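Local atomic coordinates of putative methyl-accepting chemotaxis signal transduction protein (Campylobacter jejuni subsp. jejuni serotype O:2, PDB entry 4XMR), a protein that probably acts as a chemoreceptor, sensing amino acids such as the isoleucine bound to its tandem PAS sensory domain and passing the signal across the membrane. Residues B[20-25]-B[238-243]; B[42-47]-B[143-148]; B[175-180]-B[188-193]; B[198-203]-B[219-224]. All coordinates share one frame; numbering follows the deposited sequence.

Contact 1: residues B[20-25]-B[238-243]; sequences DLLKVT and ACITES
In the second PAS-like domain of this tandem-PAS sensor, the long helix 9-48 packs on the five-stranded antiparallel sheet, and Leu-21, Leu-22 and Thr-25 meet Ala-238 and Ile-240 there. The short segments run roughly antiparallel, at 147°, with their axes 8.2 Å apart. No hydrogen bond crosses; the contact is van der Waals packing. Leu-22 does most of it: with CG anti to the backbone N (chi1 180°), the chain reaches down to the strand and sets CD1 3.7 Å from Ala-238 O and 4.0 Å from Ala-238 CB. Its CB rests on the CG2 branch of Ile-240 at 3.9 Å. The other branch of Ile-240 goes to the preceding residue of the helix, where CD1 comes within 3.7 Å of Leu-21 CB, so the two branches straddle neighbouring positions of one helical turn. One turn farther on, Thr-25 CG2 faces Ala-238 CB at 4.3 Å, while its OG1 hydrogen-bonds to Thr-177. Cys-239 points away from the helix and forms a disulfide with Cys-230. The helix also meets the second subunit, where Leu-21 packs on Asp-20 of that chain. Strand 236-243 is the middle strand of its sheet, between 177-180 and 224-233.

Contact 2: residues B[42-47]-B[143-148]; sequences ALEKDI and YSKAIY
Glu-44 lays its carboxylate across the curled side chain of Lys-145, near the far end of helix 9-48. This is where the long helix passes over strand 139-149, one of the antiparallel strands of the first PDC (Cache) sensor domain; the short segments run nearly parallel, 20° apart. Glu-44 stretches out from the helix with CG anti to the backbone N (chi1 162°) and stays extended beyond it. Lys-145 does the reverse, bending at each torsion past CB, and this folds its methylenes under the carboxylate: Lys-145 CD lies 3.2 Å from Glu-44 OE1 and Lys-145 CG 3.4 Å from Glu-44 OE2. The bend ends in a salt bridge, with Lys-145 NZ 2.7 Å from Glu-44 OE2, on the syn side and 20° out of the carboxylate plane; this probably helps keep Glu-44 ionised. A weak hydrogen bond from the ammonium to Asn-123 O ties it to the loop before strand 126-132.

Ile-147, in the conformer given, slides past Glu-44 in the opposite direction, with CD1 3.5 Å from Glu-44 CG. Its CG2 approaches Ile-47 CG2 at 4.1 Å, the two side chains at about a right angle. A second conformer of Ile-147 exists, so both contacts are less certain. Ile-47 also packs on Leu-69 of helix 58-76, and Asp-46 hydrogen-bonds to His-74 of the second subunit. A water ties the acid to the strand a second time: it donates to Glu-44 OE2 at 2.7 Å and accepts from Tyr-148 N at 2.9 Å.

Contact 3: residues B[175-180]-B[188-193]; sequences GNTFLF and AATNKE
Thr-190 leans against Gly-175 and Thr-177 from its CB outward. CB meets Gly-175 O at 3.5 Å and Thr-177 O slightly farther off; the methyl CG2, anti to the backbone N, continues along Gly-175 O at 3.5 Å. The other branch, OG1, lies beside the backbone N (chi1 -60°), and that places both donors of the residue on one acceptor: Thr-190 N reaches Thr-177 O at 3.0 Å, nearly straight out from the carbonyl (C=O...N 176°), while Thr-190 OG1 donates to the same oxygen at 3.1 Å from a more bent approach, 124°. A water donates to Thr-177 O as well, so three donors grip this oxygen.

Beyond these bonds the chains pair as the beta hairpin of strands 177-180 and 186-189, at one edge of the five-stranded sheet of the second PAS-like domain. Phe-178 and Ala-189 form the non-hydrogen-bonded pair, their CB atoms 3.8 Å apart. Leu-179 and Ala-188 form the hydrogen-bonded one, with Leu-179 N to Ala-188 O at 2.8 Å and the return bond, Ala-188 N to Leu-179 O, longer at 3.3 Å. Ala-188 CB packs against CB and CD1 of Leu-179, which Val-170 of helix 163-171 also touches.

At the open end, Asn-176, the centre of an inverse gamma turn, gives ND2 to Thr-241 O. The water on Thr-177 O also donates to Asn-176 OD1 and accepts from Asn-191 N; a second water links Asn-176 OD1 to Asn-191 ND2. Asn-191 OD1 closes an Asx turn with Glu-193 N.

Contact 4: residues B[198-203]-B[219-224]; sequences SIDHSP and YKLNNE
Pro-203, in the first turn of helix 202-211, wedges its ring against Tyr-219 and Leu-221, so the start of the helix rests on the edge strand 217-221 of the second PAS-like domain. The proline CB is 3.3 Å from Lys-220 O and 3.7 Å from Tyr-219 CD2, meeting the aromatic ring obliquely. Tyr-219 takes a less common torsion, with CG between its own backbone N and carbonyl carbon (chi1 75°); this folds the ring over the backbone and brings CD2 to Pro-203 CB, while its hydroxyl reaches on to Arg-226, its hydrogen-bond partner on the next strand.

In Leu-221, CG is turned away from the backbone N (chi1 -178°), and the fork at the end spans two residues of the other segment: CD1 touches Pro-203 CG at 3.9 Å and Asp-200 CB at 3.9 Å, while CD2 lies 3.6 Å from Asp-200 O. Leu-221 is also the first residue of the type I' turn that joins its strand to strand 224-233, closed by Glu-224 N to Leu-221 O.

No hydrogen bond crosses this surface contact. Asp-200 uses its carboxylate within its own segment, on the turn entering the helix. Its OD1 accepts the capping bond from Ser-202 N at 3.1 Å, with the donor 51° above the carboxylate plane.

Overall arrangement
Starting from the N terminus, helix 9-48 enters contact 1 by its first half and contact 2 by its last turns, so one rod spans both sensor domains; the two contacts lie on opposite sides of the chain's centre, 35 Å apart between centres. Contact 2 closes first, when strand 139-149 returns to the helix. Contact 3 then closes a short hairpin and contact 4 the loop through helix 202-211. These three follow in series without crossing, and all are nested in the loop that contact 1 closes with strand 236-243. Contacts 1, 3 and 4 share the second domain's sheet and touch one another: Cys-239 N hydrogen-bonds to Phe-178 O, Thr-241 meets Tyr-219, and Phe-180 packs on His-201.

Contact 1: residues B[20-25]-B[238-243]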
loop_
_atom_site.group_PDB
_atom_site.type_symbol
_atom_site.label_atom_id
_atom_site.label_comp_id
_atom_site.label_asym_id
_atom_site.label_seq_id
_atom_site.Cartn_x
_atom_site.Cartn_y
_atom_site.Cartn_z
ATOM N N ASP B 20 19.578 -1.084 0.170
ATOM C CA ASP B 20 18.400 -0.220 0.238
ATOM C C ASP B 20 17.282 -0.702 -0.677
ATOM O O ASP B 20 16.107 -0.711 -0.300
ATOM C CB ASP B 20 18.758 1.221 -0.131
ATOM C CG ASP B 20 19.575 1.923 0.938
ATOM O OD1 ASP B 20 19.612 1.447 2.090
ATOM O OD2 ASP B 20 20.168 2.969 0.612
ATOM N N LEU B 21 17.634 -1.095 -1.891
ATOM C CA LEU B 21 16.606 -1.566 -2.815
ATOM C C LEU B 21 16.005 -2.898 -2.388
ATOM O O LEU B 21 14.792 -3.107 -2.526
ATOM C CB LEU B 21 17.126 -1.619 -4.252
ATOM C CG LEU B 21 17.595 -0.269 -4.796
ATOM C CD1 LEU B 21 17.931 -0.429 -6.252
ATOM C CD2 LEU B 21 16.558 0.828 -4.585
ATOM N N LEU B 22 16.822 -3.796 -1.861
ATOM C CA LEU B 22 16.284 -5.029 -1.315
ATOM C C LEU B 22 15.285 -4.735 -0.195
ATOM O O LEU B 22 14.210 -5.352 -0.132
ATOM C CB LEU B 22 17.419 -5.935 -0.828
ATOM C CG LEU B 22 16.970 -7.269 -0.226
ATOM C CD1 LEU B 22 16.144 -8.083 -1.218
ATOM C CD2 LEU B 22 18.198 -8.064 0.222
ATOM N N LYS B 23 15.614 -3.769 0.660
ATOM C CA LYS B 23 14.728 -3.409 1.763
ATOM C C LYS B 23 13.403 -2.831 1.253
ATOM O O LYS B 23 12.361 -3.058 1.865
ATOM C CB LYS B 23 15.404 -2.454 2.749
ATOM C CG LYS B 23 14.570 -2.231 4.022
ATOM C CD LYS B 23 15.310 -1.497 5.116
ATOM C CE LYS B 23 14.399 -1.274 6.315
ATOM N NZ LYS B 23 13.812 -2.553 6.824
ATOM N N VAL B 24 13.422 -2.112 0.130
ATOM C CA VAL B 24 12.155 -1.638 -0.443
ATOM C C VAL B 24 11.260 -2.821 -0.814
ATOM O O VAL B 24 10.038 -2.781 -0.595
ATOM C CB VAL B 24 12.393 -0.741 -1.673
ATOM C CG1 VAL B 24 11.068 -0.426 -2.382
ATOM C CG2 VAL B 24 13.097 0.543 -1.264
ATOM N N THR B 25 11.842 -3.875 -1.381
ATOM C CA THR B 25 11.052 -5.055 -1.708
ATOM C C THR B 25 10.578 -5.768 -0.436
ATOM O O THR B 25 9.430 -6.217 -0.371
ATOM C CB THR B 25 11.805 -5.976 -2.697
ATOM O OG1 THR B 25 11.794 -5.358 -3.989
ATOM C CG2 THR B 25 11.166 -7.355 -2.802
ATOM N N ALA B 238 13.348 -12.862 -0.254
ATOM C CA ALA B 238 13.515 -11.735 -1.164
ATOM C C ALA B 238 14.982 -11.620 -1.535
ATOM O O ALA B 238 15.846 -11.680 -0.666
ATOM C CB ALA B 238 13.026 -10.438 -0.527
ATOM N N CYS B 239 15.252 -11.426 -2.821
ATOM C CA CYS B 239 16.630 -11.294 -3.304
ATOM C C CYS B 239 16.794 -10.099 -4.231
ATOM O O CYS B 239 15.824 -9.636 -4.860
ATOM C CB CYS B 239 17.041 -12.535 -4.097
ATOM S SG CYS B 239 17.026 -14.092 -3.187
ATOM N N ILE B 240 18.029 -9.616 -4.322
ATOM C CA ILE B 240 18.433 -8.666 -5.346
ATOM C C ILE B 240 19.735 -9.184 -5.948
ATOM O O ILE B 240 20.622 -9.670 -5.228
ATOM C CB ILE B 240 18.586 -7.237 -4.765
ATOM C CG1 ILE B 240 18.709 -6.212 -5.887
ATOM C CG2 ILE B 240 19.751 -7.148 -3.760
ATOM C CD1 ILE B 240 18.566 -4.780 -5.403
ATOM N N THR B 241 19.849 -9.138 -7.268
ATOM C CA THR B 241 21.092 -9.563 -7.893
ATOM C C THR B 241 21.464 -8.627 -9.028
ATOM O O THR B 241 20.596 -7.949 -9.601
ATOM C CB THR B 241 21.038 -11.007 -8.454
ATOM O OG1 THR B 241 20.187 -11.051 -9.609
ATOM C CG2 THR B 241 20.551 -12.002 -7.408
ATOM N N GLU B 242 22.757 -8.601 -9.341
ATOM C CA GLU B 242 23.260 -7.793 -10.431
ATOM C C GLU B 242 24.451 -8.485 -11.068
ATOM O O GLU B 242 25.161 -9.244 -10.414
ATOM C CB GLU B 242 23.688 -6.415 -9.917
ATOM C CG GLU B 242 24.062 -5.429 -11.007
ATOM C CD GLU B 242 22.965 -5.255 -12.055
ATOM O OE1 GLU B 242 22.888 -6.077 -12.996
ATOM O OE2 GLU B 242 22.187 -4.286 -11.948
ATOM N N SER B 243 24.669 -8.224 -12.349
ATOM C CA SER B 243 25.874 -8.695 -13.022
ATOM C C SER B 243 27.130 -8.130 -12.357
ATOM O O SER B 243 27.174 -6.947 -12.002
ATOM C CB SER B 243 25.855 -8.260 -14.483
ATOM O OG SER B 243 27.108 -8.469 -15.090
#

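Contact 2: residues B[42-47]-B[143-148]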
loop_
_atom_site.group_PDB
_atom_site.type_symbol
_atom_site.label_atom_id
_atom_site.label_comp_id
_atom_site.label_asym_id
_atom_site.label_seq_id
_atom_site.Cartn_x
_atom_site.Cartn_y
_atom_site.Cartn_z
ATOM N N ALA B 42 -10.701 -6.011 10.936
ATOM C CA ALA B 42 -11.817 -5.072 10.960
ATOM C C ALA B 42 -13.115 -5.780 10.567
ATOM O O ALA B 42 -14.171 -5.566 11.181
ATOM C CB ALA B 42 -11.541 -3.886 10.044
ATOM N N LEU B 43 -13.037 -6.613 9.534
ATOM C CA LEU B 43 -14.191 -7.374 9.072
ATOM C C LEU B 43 -14.692 -8.313 10.180
ATOM O O LEU B 43 -15.892 -8.368 10.450
ATOM C CB LEU B 43 -13.832 -8.134 7.796
ATOM C CG LEU B 43 -14.919 -9.006 7.178
ATOM C CD1 LEU B 43 -16.254 -8.277 7.075
ATOM C CD2 LEU B 43 -14.457 -9.433 5.793
ATOM N N GLU B 44 -13.779 -9.032 10.833
ATOM C CA GLU B 44 -14.154 -9.887 11.959
ATOM C C GLU B 44 -14.922 -9.104 13.017
ATOM O O GLU B 44 -15.939 -9.566 13.531
ATOM C CB GLU B 44 -12.894 -10.492 12.585
ATOM C CG GLU B 44 -13.085 -11.048 14.018
ATOM C CD GLU B 44 -11.769 -11.381 14.710
ATOM O OE1 GLU B 44 -10.799 -10.594 14.587
ATOM O OE2 GLU B 44 -11.699 -12.437 15.379
ATOM N N LYS B 45 -14.420 -7.923 13.351
ATOM C CA LYS B 45 -15.024 -7.118 14.408
ATOM C C LYS B 45 -16.435 -6.675 14.016
ATOM O O LYS B 45 -17.350 -6.707 14.845
ATOM C CB LYS B 45 -14.138 -5.916 14.748
ATOM C CG LYS B 45 -14.596 -5.085 15.937
ATOM C CD LYS B 45 -13.606 -3.952 16.220
ATOM C CE LYS B 45 -14.087 -3.057 17.353
ATOM N NZ LYS B 45 -13.082 -2.007 17.684
ATOM N N ASP B 46 -16.627 -6.284 12.757
ATOM C CA ASP B 46 -17.962 -5.891 12.328
ATOM C C ASP B 46 -18.929 -7.079 12.302
ATOM O O ASP B 46 -20.094 -6.931 12.645
ATOM C CB ASP B 46 -17.898 -5.184 10.971
ATOM C CG ASP B 46 -17.784 -3.677 11.108
ATOM O OD1 ASP B 46 -18.321 -3.115 12.095
ATOM O OD2 ASP B 46 -17.181 -3.044 10.217
ATOM N N ILE B 47 -18.457 -8.257 11.923
ATOM C CA ILE B 47 -19.331 -9.424 11.955
ATOM C C ILE B 47 -19.718 -9.780 13.395
ATOM O O ILE B 47 -20.898 -9.998 13.702
ATOM C CB ILE B 47 -18.696 -10.638 11.239
ATOM C CG1 ILE B 47 -18.523 -10.323 9.753
ATOM C CG2 ILE B 47 -19.565 -11.885 11.440
ATOM C CD1 ILE B 47 -17.656 -11.322 9.004
ATOM N N TYR B 143 -6.396 -14.918 3.886
ATOM C CA TYR B 143 -6.279 -14.481 5.260
ATOM C C TYR B 143 -7.522 -14.995 5.945
ATOM O O TYR B 143 -8.633 -14.686 5.509
ATOM C CB TYR B 143 -6.217 -12.953 5.319
ATOM C CG TYR B 143 -5.059 -12.420 4.510
ATOM C CD1 TYR B 143 -5.170 -12.246 3.135
ATOM C CD2 TYR B 143 -3.840 -12.135 5.108
ATOM C CE1 TYR B 143 -4.108 -11.795 2.381
ATOM C CE2 TYR B 143 -2.759 -11.683 4.348
ATOM C CZ TYR B 143 -2.907 -11.517 2.986
ATOM O OH TYR B 143 -1.880 -11.054 2.202
ATOM N N SER B 144 -7.375 -15.795 6.995
ATOM C CA SER B 144 -8.546 -16.332 7.667
ATOM C C SER B 144 -8.517 -16.098 9.168
ATOM O O SER B 144 -7.449 -15.919 9.771
ATOM C CB SER B 144 -8.754 -17.813 7.349
ATOM O OG SER B 144 -7.653 -18.589 7.793
ATOM N N LYS B 145 -9.701 -16.091 9.768
ATOM C CA LYS B 145 -9.824 -15.824 11.184
ATOM C C LYS B 145 -11.100 -16.444 11.702
ATOM O O LYS B 145 -12.169 -16.249 11.126
ATOM C CB LYS B 145 -9.833 -14.319 11.452
ATOM C CG LYS B 145 -9.837 -13.979 12.933
ATOM C CD LYS B 145 -8.973 -12.774 13.231
ATOM C CE LYS B 145 -8.252 -12.922 14.567
ATOM N NZ LYS B 145 -9.174 -13.248 15.695
ATOM N N ALA B 146 -10.993 -17.189 12.796
ATOM C CA ALA B 146 -12.168 -17.762 13.419
ATOM C C ALA B 146 -12.956 -16.638 14.062
ATOM O O ALA B 146 -12.387 -15.776 14.742
ATOM C CB ALA B 146 -11.771 -18.798 14.458
ATOM N N ILE B 147 -14.266 -16.641 13.841
ATOM C CA ILE B 147 -15.137 -15.617 14.395
ATOM C C ILE B 147 -15.893 -16.188 15.571
ATOM O O ILE B 147 -16.578 -17.205 15.436
ATOM C CB ILE B 147 -16.172 -15.138 13.365
ATOM C CG1 ILE B 147 -15.483 -14.797 12.046
ATOM C CG2 ILE B 147 -16.965 -13.949 13.908
ATOM C CD1 ILE B 147 -14.418 -13.743 12.185
ATOM N N TYR B 148 -15.776 -15.524 16.714
ATOM C CA TYR B 148 -16.493 -15.920 17.917
ATOM C C TYR B 148 -17.488 -14.849 18.319
ATOM O O TYR B 148 -17.238 -13.658 18.131
ATOM C CB TYR B 148 -15.516 -16.146 19.065
ATOM C CG TYR B 148 -14.579 -17.290 18.808
ATOM C CD1 TYR B 148 -14.921 -18.587 19.181
ATOM C CD2 TYR B 148 -13.362 -17.083 18.173
ATOM C CE1 TYR B 148 -14.068 -19.645 18.928
ATOM C CE2 TYR B 148 -12.507 -18.129 17.923
ATOM C CZ TYR B 148 -12.862 -19.402 18.303
ATOM O OH TYR B 148 -12.000 -20.433 18.037
HETATM O O HOH W 1 -13.697 -13.494 16.919
#

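Contact 3: residues B[175-180]-B[188-193]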
loop_
_atom_site.group_PDB
_atom_site.type_symbol
_atom_site.label_atom_id
_atom_site.label_comp_id
_atom_site.label_asym_id
_atom_site.label_seq_id
_atom_site.Cartn_x
_atom_site.Cartn_y
_atom_site.Cartn_z
ATOM N N GLY B 175 15.341 -1.800 -8.768
ATOM C CA GLY B 175 16.273 -2.888 -8.559
ATOM C C GLY B 175 15.797 -4.203 -9.140
ATOM O O GLY B 175 14.589 -4.438 -9.325
ATOM N N ASN B 176 16.763 -5.078 -9.411
ATOM C CA ASN B 176 16.464 -6.407 -9.902
ATOM C C ASN B 176 16.123 -7.308 -8.725
ATOM O O ASN B 176 16.929 -8.171 -8.317
ATOM C CB ASN B 176 17.644 -6.960 -10.683
ATOM C CG ASN B 176 17.338 -8.291 -11.311
ATOM O OD1 ASN B 176 16.262 -8.485 -11.890
ATOM N ND2 ASN B 176 18.277 -9.224 -11.205
ATOM N N THR B 177 14.936 -7.078 -8.164
ATOM C CA THR B 177 14.503 -7.795 -6.978
ATOM C C THR B 177 13.457 -8.840 -7.332
ATOM O O THR B 177 12.724 -8.709 -8.315
ATOM C CB THR B 177 13.950 -6.848 -5.910
ATOM O OG1 THR B 177 12.844 -6.129 -6.463
ATOM C CG2 THR B 177 15.013 -5.852 -5.446
ATOM N N PHE B 178 13.406 -9.892 -6.525
ATOM C CA PHE B 178 12.486 -10.994 -6.762
ATOM C C PHE B 178 12.214 -11.753 -5.472
ATOM O O PHE B 178 12.916 -11.570 -4.485
ATOM C CB PHE B 178 12.961 -11.905 -7.913
ATOM C CG PHE B 178 14.404 -12.354 -7.815
ATOM C CD1 PHE B 178 15.429 -11.530 -8.265
ATOM C CD2 PHE B 178 14.733 -13.619 -7.342
ATOM C CE1 PHE B 178 16.760 -11.938 -8.202
ATOM C CE2 PHE B 178 16.067 -14.036 -7.283
ATOM C CZ PHE B 178 17.069 -13.189 -7.716
ATOM N N LEU B 179 11.157 -12.559 -5.482
ATOM C CA LEU B 179 10.720 -13.312 -4.316
ATOM C C LEU B 179 10.611 -14.789 -4.631
ATOM O O LEU B 179 10.090 -15.157 -5.681
ATOM C CB LEU B 179 9.328 -12.861 -3.864
ATOM C CG LEU B 179 9.074 -11.440 -3.406
ATOM C CD1 LEU B 179 7.610 -11.336 -2.963
ATOM C CD2 LEU B 179 10.017 -11.052 -2.280
ATOM N N PHE B 180 11.059 -15.622 -3.692
ATOM C CA PHE B 180 10.771 -17.050 -3.713
ATOM C C PHE B 180 9.736 -17.366 -2.651
ATOM O O PHE B 180 9.704 -16.730 -1.599
ATOM C CB PHE B 180 12.026 -17.867 -3.400
ATOM C CG PHE B 180 13.102 -17.749 -4.430
ATOM C CD1 PHE B 180 13.093 -18.569 -5.545
ATOM C CD2 PHE B 180 14.131 -16.834 -4.268
ATOM C CE1 PHE B 180 14.082 -18.471 -6.497
ATOM C CE2 PHE B 180 15.126 -16.732 -5.216
ATOM C CZ PHE B 180 15.104 -17.554 -6.328
ATOM N N ALA B 188 7.631 -13.963 -7.458
ATOM C CA ALA B 188 7.450 -12.618 -8.004
ATOM C C ALA B 188 8.793 -12.077 -8.483
ATOM O O ALA B 188 9.833 -12.477 -7.964
ATOM C CB ALA B 188 6.860 -11.676 -6.957
ATOM N N ALA B 189 8.786 -11.190 -9.478
ATOM C CA ALA B 189 10.036 -10.620 -9.988
ATOM C C ALA B 189 9.823 -9.285 -10.697
ATOM O O ALA B 189 8.807 -9.084 -11.361
ATOM C CB ALA B 189 10.723 -11.614 -10.926
ATOM N N THR B 190 10.785 -8.381 -10.555
ATOM C CA THR B 190 10.789 -7.116 -11.284
ATOM C C THR B 190 10.960 -7.369 -12.775
ATOM O O THR B 190 10.262 -6.788 -13.615
ATOM C CB THR B 190 11.922 -6.232 -10.795
ATOM O OG1 THR B 190 11.732 -5.984 -9.399
ATOM C CG2 THR B 190 11.944 -4.912 -11.549
ATOM N N ASN B 191 11.907 -8.236 -13.096
ATOM C CA ASN B 191 12.080 -8.703 -14.460
ATOM C C ASN B 191 11.203 -9.935 -14.617
ATOM O O ASN B 191 11.550 -11.011 -14.139
ATOM C CB ASN B 191 13.554 -9.031 -14.704
ATOM C CG ASN B 191 13.811 -9.656 -16.065
ATOM O OD1 ASN B 191 12.914 -9.762 -16.905
ATOM N ND2 ASN B 191 15.057 -10.064 -16.293
ATOM N N LYS B 192 10.054 -9.770 -15.268
ATOM C CA LYS B 192 9.071 -10.847 -15.345
ATOM C C LYS B 192 9.575 -12.077 -16.095
ATOM O O LYS B 192 8.959 -13.136 -16.028
ATOM C CB LYS B 192 7.721 -10.346 -15.882
ATOM C CG LYS B 192 6.968 -9.496 -14.857
ATOM C CD LYS B 192 5.586 -9.043 -15.326
ATOM C CE LYS B 192 4.979 -8.053 -14.328
ATOM N NZ LYS B 192 3.613 -7.578 -14.695
ATOM N N GLU B 193 10.706 -11.947 -16.786
ATOM C CA GLU B 193 11.349 -13.105 -17.400
ATOM C C GLU B 193 11.846 -14.126 -16.371
ATOM O O GLU B 193 11.929 -15.323 -16.662
ATOM C CB GLU B 193 12.502 -12.676 -18.313
ATOM C CG GLU B 193 12.060 -12.005 -19.604
ATOM C CD GLU B 193 13.088 -12.139 -20.719
ATOM O OE1 GLU B 193 14.284 -12.348 -20.418
ATOM O OE2 GLU B 193 12.699 -12.047 -21.903
HETATM O O HOH W 2 13.765 -9.092 -11.044
HETATM O O HOH W 3 17.127 -9.455 -14.329
#

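Contact 4: residues B[198-203]-B[219-224]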
loop_
_atom_site.group_PDB
_atom_site.type_symbol
_atom_site.label_atom_id
_atom_site.label_comp_id
_atom_site.label_asym_id
_atom_site.label_seq_id
_atom_site.Cartn_x
_atom_site.Cartn_y
_atom_site.Cartn_z
ATOM N N SER B 198 11.937 -22.069 -17.067
ATOM C CA SER B 198 13.224 -22.470 -17.634
ATOM C C SER B 198 14.431 -21.770 -16.990
ATOM O O SER B 198 15.576 -22.152 -17.238
ATOM C CB SER B 198 13.233 -22.252 -19.147
ATOM O OG SER B 198 12.195 -22.999 -19.771
ATOM N N ILE B 199 14.175 -20.758 -16.166
ATOM C CA ILE B 199 15.239 -20.049 -15.466
ATOM C C ILE B 199 15.732 -20.880 -14.288
ATOM O O ILE B 199 14.937 -21.343 -13.466
ATOM C CB ILE B 199 14.759 -18.674 -14.938
ATOM C CG1 ILE B 199 14.219 -17.812 -16.078
ATOM C CG2 ILE B 199 15.889 -17.953 -14.203
ATOM C CD1 ILE B 199 15.261 -17.433 -17.104
ATOM N N ASP B 200 17.049 -21.061 -14.211
ATOM C CA ASP B 200 17.664 -21.840 -13.140
ATOM C C ASP B 200 17.992 -20.970 -11.931
ATOM O O ASP B 200 18.927 -20.167 -11.965
ATOM C CB ASP B 200 18.928 -22.527 -13.657
ATOM C CG ASP B 200 19.581 -23.417 -12.622
ATOM O OD1 ASP B 200 18.940 -23.727 -11.597
ATOM O OD2 ASP B 200 20.742 -23.828 -12.847
ATOM N N HIS B 201 17.226 -21.144 -10.857
ATOM C CA HIS B 201 17.438 -20.366 -9.644
ATOM C C HIS B 201 18.309 -21.054 -8.598
ATOM O O HIS B 201 18.549 -20.496 -7.534
ATOM C CB HIS B 201 16.098 -19.968 -9.036
ATOM C CG HIS B 201 15.317 -19.018 -9.889
ATOM N ND1 HIS B 201 15.684 -17.700 -10.051
ATOM C CD2 HIS B 201 14.198 -19.196 -10.626
ATOM C CE1 HIS B 201 14.818 -17.103 -10.852
ATOM N NE2 HIS B 201 13.908 -17.988 -11.217
ATOM N N SER B 202 18.773 -22.261 -8.907
ATOM C CA SER B 202 19.656 -22.992 -8.003
ATOM C C SER B 202 20.920 -22.210 -7.594
ATOM O O SER B 202 21.250 -22.162 -6.406
ATOM C CB SER B 202 20.018 -24.369 -8.578
ATOM O OG SER B 202 18.870 -25.193 -8.689
ATOM N N PRO B 203 21.625 -21.590 -8.560
ATOM C CA PRO B 203 22.837 -20.878 -8.138
ATOM C C PRO B 203 22.600 -19.788 -7.084
ATOM O O PRO B 203 23.355 -19.715 -6.116
ATOM C CB PRO B 203 23.358 -20.279 -9.445
ATOM C CG PRO B 203 22.887 -21.229 -10.486
ATOM C CD PRO B 203 21.509 -21.605 -10.034
ATOM N N TYR B 219 27.989 -15.474 -7.265
ATOM C CA TYR B 219 27.493 -16.719 -7.828
ATOM C C TYR B 219 27.536 -16.601 -9.341
ATOM O O TYR B 219 27.791 -15.521 -9.876
ATOM C CB TYR B 219 26.074 -17.038 -7.326
ATOM C CG TYR B 219 24.979 -16.198 -7.950
ATOM C CD1 TYR B 219 24.727 -14.901 -7.505
ATOM C CD2 TYR B 219 24.189 -16.704 -8.978
ATOM C CE1 TYR B 219 23.726 -14.134 -8.072
ATOM C CE2 TYR B 219 23.179 -15.942 -9.548
ATOM C CZ TYR B 219 22.955 -14.662 -9.092
ATOM O OH TYR B 219 21.963 -13.901 -9.657
ATOM N N LYS B 220 27.319 -17.709 -10.038
ATOM C CA LYS B 220 27.328 -17.667 -11.493
ATOM C C LYS B 220 26.141 -18.400 -12.092
ATOM O O LYS B 220 25.684 -19.412 -11.554
ATOM C CB LYS B 220 28.639 -18.235 -12.051
ATOM C CG LYS B 220 28.843 -19.712 -11.788
ATOM C CD LYS B 220 30.132 -20.223 -12.416
ATOM C CE LYS B 220 30.278 -21.721 -12.200
ATOM N NZ LYS B 220 31.527 -22.264 -12.802
ATOM N N LEU B 221 25.635 -17.864 -13.197
ATOM C CA LEU B 221 24.643 -18.559 -14.005
ATOM C C LEU B 221 24.978 -18.353 -15.477
ATOM O O LEU B 221 25.284 -17.234 -15.893
ATOM C CB LEU B 221 23.232 -18.044 -13.720
ATOM C CG LEU B 221 22.130 -18.759 -14.513
ATOM C CD1 LEU B 221 22.054 -20.237 -14.137
ATOM C CD2 LEU B 221 20.786 -18.081 -14.312
ATOM N N ASN B 222 24.916 -19.430 -16.257
ATOM C CA ASN B 222 25.248 -19.381 -17.680
ATOM C C ASN B 222 26.611 -18.733 -17.935
ATOM O O ASN B 222 26.765 -17.939 -18.865
ATOM C CB ASN B 222 24.159 -18.648 -18.472
ATOM C CG ASN B 222 22.795 -19.307 -18.342
ATOM O OD1 ASN B 222 22.675 -20.531 -18.397
ATOM N ND2 ASN B 222 21.759 -18.493 -18.167
ATOM N N ASN B 223 27.581 -19.063 -17.085
ATOM C CA ASN B 223 28.939 -18.525 -17.179
ATOM C C ASN B 223 29.054 -17.005 -17.009
ATOM O O ASN B 223 30.015 -16.396 -17.478
ATOM C CB ASN B 223 29.624 -18.977 -18.477
ATOM C CG ASN B 223 30.830 -19.865 -18.222
ATOM O OD1 ASN B 223 31.955 -19.382 -18.099
ATOM N ND2 ASN B 223 30.598 -21.171 -18.140
ATOM N N GLU B 224 28.076 -16.398 -16.339
ATOM C CA GLU B 224 28.158 -14.983 -15.982
ATOM C C GLU B 224 28.285 -14.826 -14.474
ATOM O O GLU B 224 27.438 -15.318 -13.725
ATOM C CB GLU B 224 26.927 -14.213 -16.460
ATOM C CG GLU B 224 26.871 -12.786 -15.910
ATOM C CD GLU B 224 25.569 -12.074 -16.222
ATOM O OE1 GLU B 224 25.603 -11.088 -16.988
ATOM O OE2 GLU B 224 24.519 -12.491 -15.694
#